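Local coordinates for tail protein, 43 kDa (Neisseria meningitidis MC58, PDB 3D37), which is of unknown function but probably forms part of the tail baseplate of a Mu-like phage or prophage, at residues A[273-278]-A[338-343]; A[64-69]-A[292-297]. One frame throughout, in Å; residues are numbered along the deposited sequence.

Contact 1: A[273-278]-A[338-343]; sequences WRLEGF and DGIWTP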
ATOM      1  N   TRP A 273      20.953 -34.404  -0.483  1.00 28.52           N
ATOM      2  CA  TRP A 273      19.526 -34.414  -0.744  1.00 29.34           C
ATOM      3  C   TRP A 273      18.719 -34.299   0.560  1.00 28.98           C
ATOM      4  O   TRP A 273      17.694 -33.597   0.639  1.00 26.97           O
ATOM      5  CB  TRP A 273      19.136 -35.672  -1.498  1.00 30.67           C
ATOM      6  CG  TRP A 273      19.525 -35.646  -2.923  1.00 31.81           C
ATOM      7  CD1 TRP A 273      19.721 -34.538  -3.691  1.00 32.89           C
ATOM      8  CD2 TRP A 273      19.730 -36.779  -3.782  1.00 32.14           C
ATOM      9  NE1 TRP A 273      20.054 -34.904  -4.977  1.00 33.95           N
ATOM     10  CE2 TRP A 273      20.069 -36.272  -5.062  1.00 32.74           C
ATOM     11  CE3 TRP A 273      19.678 -38.166  -3.594  1.00 31.82           C
ATOM     12  CZ2 TRP A 273      20.347 -37.101  -6.156  1.00 34.03           C
ATOM     13  CZ3 TRP A 273      19.953 -39.000  -4.683  1.00 33.24           C
ATOM     14  CH2 TRP A 273      20.290 -38.458  -5.953  1.00 33.17           C
ATOM     15  N   ARG A 274      19.201 -34.993   1.591  1.00 29.05           N
ATOM     16  CA  ARG A 274      18.491 -35.008   2.864  1.00 29.83           C
ATOM     17  C   ARG A 274      18.480 -33.596   3.473  1.00 27.60           C
ATOM     18  O   ARG A 274      17.532 -33.185   4.051  1.00 27.70           O
ATOM     19  CB  ARG A 274      19.169 -36.025   3.788  1.00 30.24           C
ATOM     20  CG  ARG A 274      18.729 -35.968   5.242  1.00 31.04           C
ATOM     21  CD  ARG A 274      19.403 -37.106   6.067  1.00 33.39           C
ATOM     22  NE  ARG A 274      18.722 -37.215   7.353  1.00 37.42           N
ATOM     23  CZ  ARG A 274      18.873 -38.223   8.218  1.00 41.47           C
ATOM     24  NH1 ARG A 274      19.692 -39.237   7.975  1.00 42.46           N
ATOM     25  NH2 ARG A 274      18.181 -38.202   9.355  1.00 43.49           N
ATOM     26  N   LEU A 275      19.579 -32.880   3.365  1.00 27.74           N
ATOM     27  CA  LEU A 275      19.654 -31.496   3.828  1.00 28.29           C
ATOM     28  C   LEU A 275      18.702 -30.574   3.095  1.00 28.78           C
ATOM     29  O   LEU A 275      18.082 -29.673   3.710  1.00 26.64           O
ATOM     30  CB  LEU A 275      21.075 -30.967   3.704  1.00 28.35           C
ATOM     31  CG  LEU A 275      22.006 -31.500   4.769  1.00 27.13           C
ATOM     32  CD1 LEU A 275      23.525 -31.387   4.309  1.00 32.49           C
ATOM     33  CD2 LEU A 275      21.717 -30.809   6.116  1.00 24.40           C
ATOM     34  N   GLU A 276      18.592 -30.776   1.776  1.00 29.72           N
ATOM     35  CA  GLU A 276      17.674 -29.968   0.960  1.00 31.43           C
ATOM     36  C   GLU A 276      16.225 -30.104   1.362  1.00 31.05           C
ATOM     37  O   GLU A 276      15.432 -29.225   1.081  1.00 33.02           O
ATOM     38  CB  GLU A 276      17.771 -30.362  -0.521  1.00 32.05           C
ATOM     39  CG  GLU A 276      18.932 -29.783  -1.262  1.00 33.34           C
ATOM     40  CD  GLU A 276      19.136 -30.511  -2.594  1.00 35.45           C
ATOM     41  OE1 GLU A 276      18.126 -31.024  -3.139  1.00 43.75           O
ATOM     42  OE2 GLU A 276      20.288 -30.587  -3.080  1.00 40.80           O
ATOM     43  N   GLY A 277      15.883 -31.220   1.995  1.00 30.71           N
ATOM     44  CA  GLY A 277      14.535 -31.522   2.357  1.00 30.21           C
ATOM     45  C   GLY A 277      13.994 -30.807   3.566  1.00 30.54           C
ATOM     46  O   GLY A 277      12.777 -30.807   3.766  1.00 29.49           O
ATOM     47  N   PHE A 278      14.857 -30.170   4.372  1.00 29.97           N
ATOM     48  CA  PHE A 278      14.369 -29.526   5.611  1.00 29.85           C
ATOM     49  C   PHE A 278      15.186 -28.269   5.887  1.00 28.88           C
ATOM     50  O   PHE A 278      16.415 -28.313   5.856  1.00 26.59           O
ATOM     51  CB  PHE A 278      14.423 -30.500   6.815  1.00 30.86           C
ATOM     52  CG  PHE A 278      14.108 -29.849   8.136  1.00 31.60           C
ATOM     53  CD1 PHE A 278      12.821 -29.805   8.615  1.00 33.96           C
ATOM     54  CD2 PHE A 278      15.116 -29.280   8.892  1.00 35.17           C
ATOM     55  CE1 PHE A 278      12.525 -29.233   9.785  1.00 35.44           C
ATOM     56  CE2 PHE A 278      14.832 -28.692  10.076  1.00 35.77           C
ATOM     57  CZ  PHE A 278      13.536 -28.659  10.531  1.00 36.45           C
ATOM     58  N   ASP A 338      21.078 -31.428  12.410  1.00 30.43           N
ATOM     59  CA  ASP A 338      22.424 -31.656  12.972  1.00 30.20           C
ATOM     60  C   ASP A 338      23.097 -32.944  12.532  1.00 30.35           C
ATOM     61  O   ASP A 338      22.448 -33.953  12.295  1.00 31.16           O
ATOM     62  CB  ASP A 338      22.287 -31.612  14.494  1.00 31.49           C
ATOM     63  CG  ASP A 338      23.611 -31.420  15.226  1.00 31.24           C
ATOM     64  OD1 ASP A 338      24.458 -30.644  14.742  1.00 32.55           O
ATOM     65  OD2 ASP A 338      23.731 -32.047  16.312  1.00 32.57           O
ATOM     66  N   GLY A 339      24.416 -32.888  12.352  1.00 30.42           N
ATOM     67  CA  GLY A 339      25.226 -34.071  12.128  1.00 30.54           C
ATOM     68  C   GLY A 339      25.236 -34.602  10.697  1.00 31.36           C
ATOM     69  O   GLY A 339      25.898 -35.578  10.436  1.00 31.60           O
ATOM     70  N   ILE A 340      24.543 -33.951   9.765  1.00 31.95           N
ATOM     71  CA  ILE A 340      24.338 -34.490   8.408  1.00 31.64           C
ATOM     72  C   ILE A 340      25.393 -34.015   7.388  1.00 31.16           C
ATOM     73  O   ILE A 340      25.914 -34.801   6.609  1.00 31.43           O
ATOM     74  CB  ILE A 340      22.870 -34.144   7.919  1.00 32.32           C
ATOM     75  CG1 ILE A 340      21.814 -34.763   8.868  1.00 31.54           C
ATOM     76  CG2 ILE A 340      22.635 -34.591   6.482  1.00 33.99           C
ATOM     77  CD1 ILE A 340      21.938 -36.299   9.133  1.00 28.66           C
ATOM     78  N   TRP A 341      25.729 -32.732   7.407  1.00 31.85           N
ATOM     79  CA  TRP A 341      26.669 -32.105   6.451  1.00 32.06           C
ATOM     80  C   TRP A 341      28.115 -32.492   6.763  1.00 32.37           C
ATOM     81  O   TRP A 341      28.507 -32.467   7.909  1.00 32.34           O
ATOM     82  CB  TRP A 341      26.524 -30.540   6.488  1.00 30.91           C
ATOM     83  CG  TRP A 341      27.274 -29.788   5.369  1.00 30.79           C
ATOM     84  CD1 TRP A 341      27.121 -29.963   4.017  1.00 28.54           C
ATOM     85  CD2 TRP A 341      28.334 -28.793   5.517  1.00 30.93           C
ATOM     86  NE1 TRP A 341      27.980 -29.146   3.337  1.00 28.40           N
ATOM     87  CE2 TRP A 341      28.744 -28.431   4.219  1.00 29.44           C
ATOM     88  CE3 TRP A 341      28.955 -28.184   6.612  1.00 30.08           C
ATOM     89  CZ2 TRP A 341      29.735 -27.458   3.982  1.00 29.91           C
ATOM     90  CZ3 TRP A 341      29.947 -27.218   6.375  1.00 29.21           C
ATOM     91  CH2 TRP A 341      30.317 -26.864   5.080  1.00 29.71           C
ATOM     92  N   THR A 342      28.914 -32.783   5.727  1.00 34.01           N
ATOM     93  CA  THR A 342      30.349 -33.110   5.856  1.00 34.47           C
ATOM     94  C   THR A 342      30.722 -33.831   7.171  1.00 35.44           C
ATOM     95  O   THR A 342      31.504 -33.301   7.987  1.00 34.50           O
ATOM     96  CB  THR A 342      31.190 -31.825   5.745  1.00 34.80           C
ATOM     97  OG1 THR A 342      30.765 -30.913   6.759  1.00 34.72           O
ATOM     98  CG2 THR A 342      31.037 -31.168   4.368  1.00 31.20           C
ATOM     99  N   PRO A 343      30.145 -35.032   7.395  1.00 37.46           N
ATOM    100  CA  PRO A 343      30.356 -35.763   8.663  1.00 39.82           C
ATOM    101  C   PRO A 343      31.778 -36.344   8.842  1.00 42.00           C
ATOM    102  O   PRO A 343      32.209 -36.584   9.976  1.00 43.03           O
ATOM    103  CB  PRO A 343      29.304 -36.883   8.609  1.00 39.76           C
ATOM    104  CG  PRO A 343      29.069 -37.115   7.140  1.00 39.02           C
ATOM    105  CD  PRO A 343      29.245 -35.761   6.482  1.00 37.21           C
TER
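R274 lays its guanidinium over the side chain of I340. I340 CD1 sits 3.6 Å above the plane of the group, over its centre, and 3.7 Å from CZ. The arginine reaches there because CG stands anti to the backbone N (chi1 168°) and the chain runs extended as far as NE. The two side chains cross at about a right angle, and the guanidinium turns one flat face to CD1. R274 NH2 makes a salt bridge to E337, the last residue of strand 330-337, which ties the charge down beside the hydrophobic patch.

Next along the helix, L275 is buried and apolar in its contacts. Helix 259-276 leads into strand 278-285. Strand 330-337, the antiparallel neighbour of 278-285, runs into residues 338-343. The contact therefore packs the helix against the loop that leaves strand 330-337, at one end of this antiparallel pair. L275 CG lies 3.6 Å from I340 CG2, and L275 CD2 lies 3.9 Å from the same methyl. These two side chains slide past each other in opposite directions. I340 has CG1 beside its backbone N and CG2 anti to it (chi1 -60°), which sends one branch to the arginine and the other to the leucine. The remaining methyl, L275 CD1, is 3.8 Å from W341 CB and approaches the indole obliquely. T342 CG2 lies 3.6 Å above one face of that indole, over its centre. W341 also stacks with F31. K336 NZ hydrogen-bonds to L275 O and F278 O, across the turn from helix to strand.

Contact 2: A[64-69]-A[292-297]; sequences DGQIVM and GVLWQP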
ATOM      1  N   ASP A  64      31.185  -3.800  15.310  1.00 32.82           N
ATOM      2  CA  ASP A  64      31.796  -3.537  16.639  1.00 34.22           C
ATOM      3  C   ASP A  64      33.241  -3.912  16.620  1.00 34.19           C
ATOM      4  O   ASP A  64      33.697  -4.627  17.506  1.00 34.77           O
ATOM      5  CB  ASP A  64      31.097  -4.327  17.773  1.00 35.15           C
ATOM      6  CG  ASP A  64      29.734  -3.831  18.083  1.00 37.26           C
ATOM      7  OD1 ASP A  64      29.453  -2.623  17.826  1.00 40.92           O
ATOM      8  OD2 ASP A  64      28.939  -4.648  18.628  1.00 42.61           O
ATOM      9  N   GLY A  65      33.949  -3.443  15.587  1.00 34.28           N
ATOM     10  CA  GLY A  65      35.378  -3.670  15.435  1.00 33.84           C
ATOM     11  C   GLY A  65      35.764  -5.058  15.074  1.00 34.28           C
ATOM     12  O   GLY A  65      36.941  -5.355  14.972  1.00 32.77           O
ATOM     13  N   GLN A  66      34.795  -5.939  14.837  1.00 34.01           N
ATOM     14  CA  GLN A  66      35.160  -7.276  14.381  1.00 34.53           C
ATOM     15  C   GLN A  66      34.830  -7.444  12.890  1.00 33.59           C
ATOM     16  O   GLN A  66      33.683  -7.176  12.431  1.00 32.86           O
ATOM     17  CB  GLN A  66      34.459  -8.302  15.226  1.00 33.65           C
ATOM     18  CG  GLN A  66      34.789  -9.695  14.835  1.00 39.74           C
ATOM     19  CD  GLN A  66      34.320 -10.713  15.873  1.00 40.80           C
ATOM     20  OE1 GLN A  66      33.765 -10.342  16.961  1.00 51.57           O
ATOM     21  NE2 GLN A  66      34.516 -11.981  15.557  1.00 43.72           N
ATOM     22  N   ILE A  67      35.840  -7.835  12.136  1.00 31.44           N
ATOM     23  CA  ILE A  67      35.667  -8.051  10.719  1.00 31.76           C
ATOM     24  C   ILE A  67      34.786  -9.312  10.528  1.00 31.10           C
ATOM     25  O   ILE A  67      35.091 -10.379  11.069  1.00 29.67           O
ATOM     26  CB  ILE A  67      37.007  -8.249  10.018  1.00 31.24           C
ATOM     27  CG1 ILE A  67      37.804  -6.921  10.032  1.00 32.93           C
ATOM     28  CG2 ILE A  67      36.803  -8.759   8.592  1.00 29.63           C
ATOM     29  CD1 ILE A  67      39.326  -7.121   9.826  1.00 34.21           C
ATOM     30  N   VAL A  68      33.702  -9.166   9.758  1.00 29.01           N
ATOM     31  CA  VAL A  68      32.795 -10.280   9.458  1.00 27.58           C
ATOM     32  C   VAL A  68      32.901 -10.771   8.000  1.00 27.15           C
ATOM     33  O   VAL A  68      32.430 -11.873   7.660  1.00 27.48           O
ATOM     34  CB  VAL A  68      31.301  -9.943   9.911  1.00 28.05           C
ATOM     35  CG1 VAL A  68      31.259  -9.567  11.426  1.00 28.41           C
ATOM     36  CG2 VAL A  68      30.676  -8.789   9.133  1.00 24.79           C
ATOM     37  N   MET A  69      33.551  -9.990   7.150  1.00 26.51           N
ATOM     38  CA  MET A  69      33.711 -10.339   5.731  1.00 27.13           C
ATOM     39  C   MET A  69      34.804  -9.484   5.117  1.00 26.60           C
ATOM     40  O   MET A  69      34.900  -8.295   5.418  1.00 26.59           O
ATOM     41  CB  MET A  69      32.387 -10.127   4.948  1.00 27.30           C
ATOM     42  CG  MET A  69      32.311 -10.777   3.541  1.00 27.36           C
ATOM     43  SD  MET A  69      30.626 -10.559   2.743  1.00 23.27           S
ATOM     44  CE  MET A  69      29.631 -11.564   3.815  1.00 27.69           C
ATOM     45  N   GLY A 292      27.924 -12.759  23.404  1.00 31.58           N
ATOM     46  CA  GLY A 292      28.714 -11.832  22.616  1.00 30.82           C
ATOM     47  C   GLY A 292      29.300 -12.384  21.359  1.00 29.28           C
ATOM     48  O   GLY A 292      30.176 -11.750  20.781  1.00 30.25           O
ATOM     49  N   VAL A 293      28.800 -13.528  20.899  1.00 28.07           N
ATOM     50  CA  VAL A 293      29.343 -14.188  19.666  1.00 27.94           C
ATOM     51  C   VAL A 293      28.473 -13.745  18.459  1.00 27.88           C
ATOM     52  O   VAL A 293      27.246 -13.885  18.488  1.00 26.91           O
ATOM     53  CB  VAL A 293      29.390 -15.743  19.811  1.00 27.16           C
ATOM     54  CG1 VAL A 293      29.816 -16.436  18.535  1.00 29.73           C
ATOM     55  CG2 VAL A 293      30.345 -16.206  20.997  1.00 25.68           C
ATOM     56  N   LEU A 294      29.120 -13.166  17.452  1.00 27.74           N
ATOM     57  CA  LEU A 294      28.507 -12.899  16.169  1.00 28.34           C
ATOM     58  C   LEU A 294      28.017 -14.192  15.505  1.00 27.68           C
ATOM     59  O   LEU A 294      28.765 -15.097  15.346  1.00 27.48           O
ATOM     60  CB  LEU A 294      29.473 -12.152  15.267  1.00 28.03           C
ATOM     61  CG  LEU A 294      29.674 -10.706  15.656  1.00 27.38           C
ATOM     62  CD1 LEU A 294      30.964 -10.128  15.112  1.00 28.60           C
ATOM     63  CD2 LEU A 294      28.480  -9.827  15.268  1.00 23.72           C
ATOM     64  N   TRP A 295      26.731 -14.231  15.137  1.00 27.86           N
ATOM     65  CA  TRP A 295      26.173 -15.366  14.411  1.00 27.00           C
ATOM     66  C   TRP A 295      27.012 -15.572  13.143  1.00 26.62           C
ATOM     67  O   TRP A 295      27.345 -14.625  12.452  1.00 26.26           O
ATOM     68  CB  TRP A 295      24.697 -15.132  14.046  1.00 26.18           C
ATOM     69  CG  TRP A 295      23.788 -14.936  15.180  1.00 24.81           C
ATOM     70  CD1 TRP A 295      23.181 -13.779  15.533  1.00 24.24           C
ATOM     71  CD2 TRP A 295      23.318 -15.922  16.098  1.00 24.47           C
ATOM     72  NE1 TRP A 295      22.372 -13.970  16.590  1.00 23.32           N
ATOM     73  CE2 TRP A 295      22.463 -15.268  16.994  1.00 23.56           C
ATOM     74  CE3 TRP A 295      23.580 -17.280  16.287  1.00 24.38           C
ATOM     75  CZ2 TRP A 295      21.833 -15.934  18.038  1.00 26.34           C
ATOM     76  CZ3 TRP A 295      22.978 -17.919  17.319  1.00 24.09           C
ATOM     77  CH2 TRP A 295      22.104 -17.272  18.162  1.00 23.43           C
ATOM     78  N   GLN A 296      27.345 -16.816  12.874  1.00 27.94           N
ATOM     79  CA  GLN A 296      28.261 -17.185  11.805  1.00 28.07           C
ATOM     80  C   GLN A 296      27.999 -18.623  11.450  1.00 27.15           C
ATOM     81  O   GLN A 296      27.865 -19.483  12.354  1.00 25.99           O
ATOM     82  CB  GLN A 296      29.702 -17.056  12.321  1.00 28.21           C
ATOM     83  CG  GLN A 296      30.791 -17.231  11.265  1.00 31.26           C
ATOM     84  CD  GLN A 296      30.810 -16.092  10.250  1.00 34.70           C
ATOM     85  OE1 GLN A 296      31.211 -16.315   9.100  1.00 42.16           O
ATOM     86  NE2 GLN A 296      30.412 -14.882  10.659  1.00 28.46           N
ATOM     87  N   PRO A 297      27.985 -18.946  10.135  1.00 27.66           N
ATOM     88  CA  PRO A 297      27.794 -20.385   9.787  1.00 27.27           C
ATOM     89  C   PRO A 297      28.814 -21.277  10.457  1.00 28.02           C
ATOM     90  O   PRO A 297      29.960 -20.860  10.560  1.00 27.83           O
ATOM     91  CB  PRO A 297      27.944 -20.380   8.257  1.00 26.50           C
ATOM     92  CG  PRO A 297      27.507 -18.988   7.866  1.00 27.15           C
ATOM     93  CD  PRO A 297      28.094 -18.116   8.927  1.00 26.81           C
TER
HETATM   94  O   HOH W   1      32.253 -13.163  17.660  1.00 40.22           O
HETATM   95  O   HOH W   2      31.953 -10.806  18.627  1.00 54.55           O
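A beta hairpin of the N-terminal domain, strands 58-63 and 66-81, brings Q66 and V68 against L294 in a loop of the C-terminal domain. That loop lies between strands 278-285 and 300-305. One methyl, L294 CD1, makes the direct contacts. It touches Q66 OE1 at 3.4 Å and Q66 CD at 3.5 Å. With Q66 CG anti to the backbone N (chi1 -179°) and the chain extended beyond it, the amide reaches across to the loop, while L294 comes from the opposite direction. V68 CG1 reaches the same methyl at 3.7 Å, and here the side chains cross at about a right angle. I63, on the partner strand, also touches L294.

Two waters lie between Q66 and the loop. Water 1 donates to Q66 OE1 and accepts from L294 N at 3.1 Å. Water 2 donates to G292 O at 2.9 Å; its approach to Q66 OE1, 2.5 Å, is too short to be trusted as a normal bond. Nearby, D64 forms a salt bridge with K288. With no direct hydrogen bond between the two segments, the polar link rests on water 1, and the apolar part is small: L294 CD1 against V68 CG1 and the Q66 side chain.

In the fold
Neither contact shares a segment with the other, and their centres lie 25 Å apart. Contact 1 lies in the C-terminal family region, while contact 2 brings that region against the N-terminal one. Strand 278-285 connects them: contact 1 lies at its start, and the loop of contact 2 follows its end. Contact 1 is partly buried, contact 2 mostly buried, and each has one exposed polar residue at its border, R274 and Q66. The chemistry differs there. The arginine is held by a carboxylate of its own chain beside an apolar patch made by three residues. The glutamine works through a bridging water, beside a thinner apolar patch.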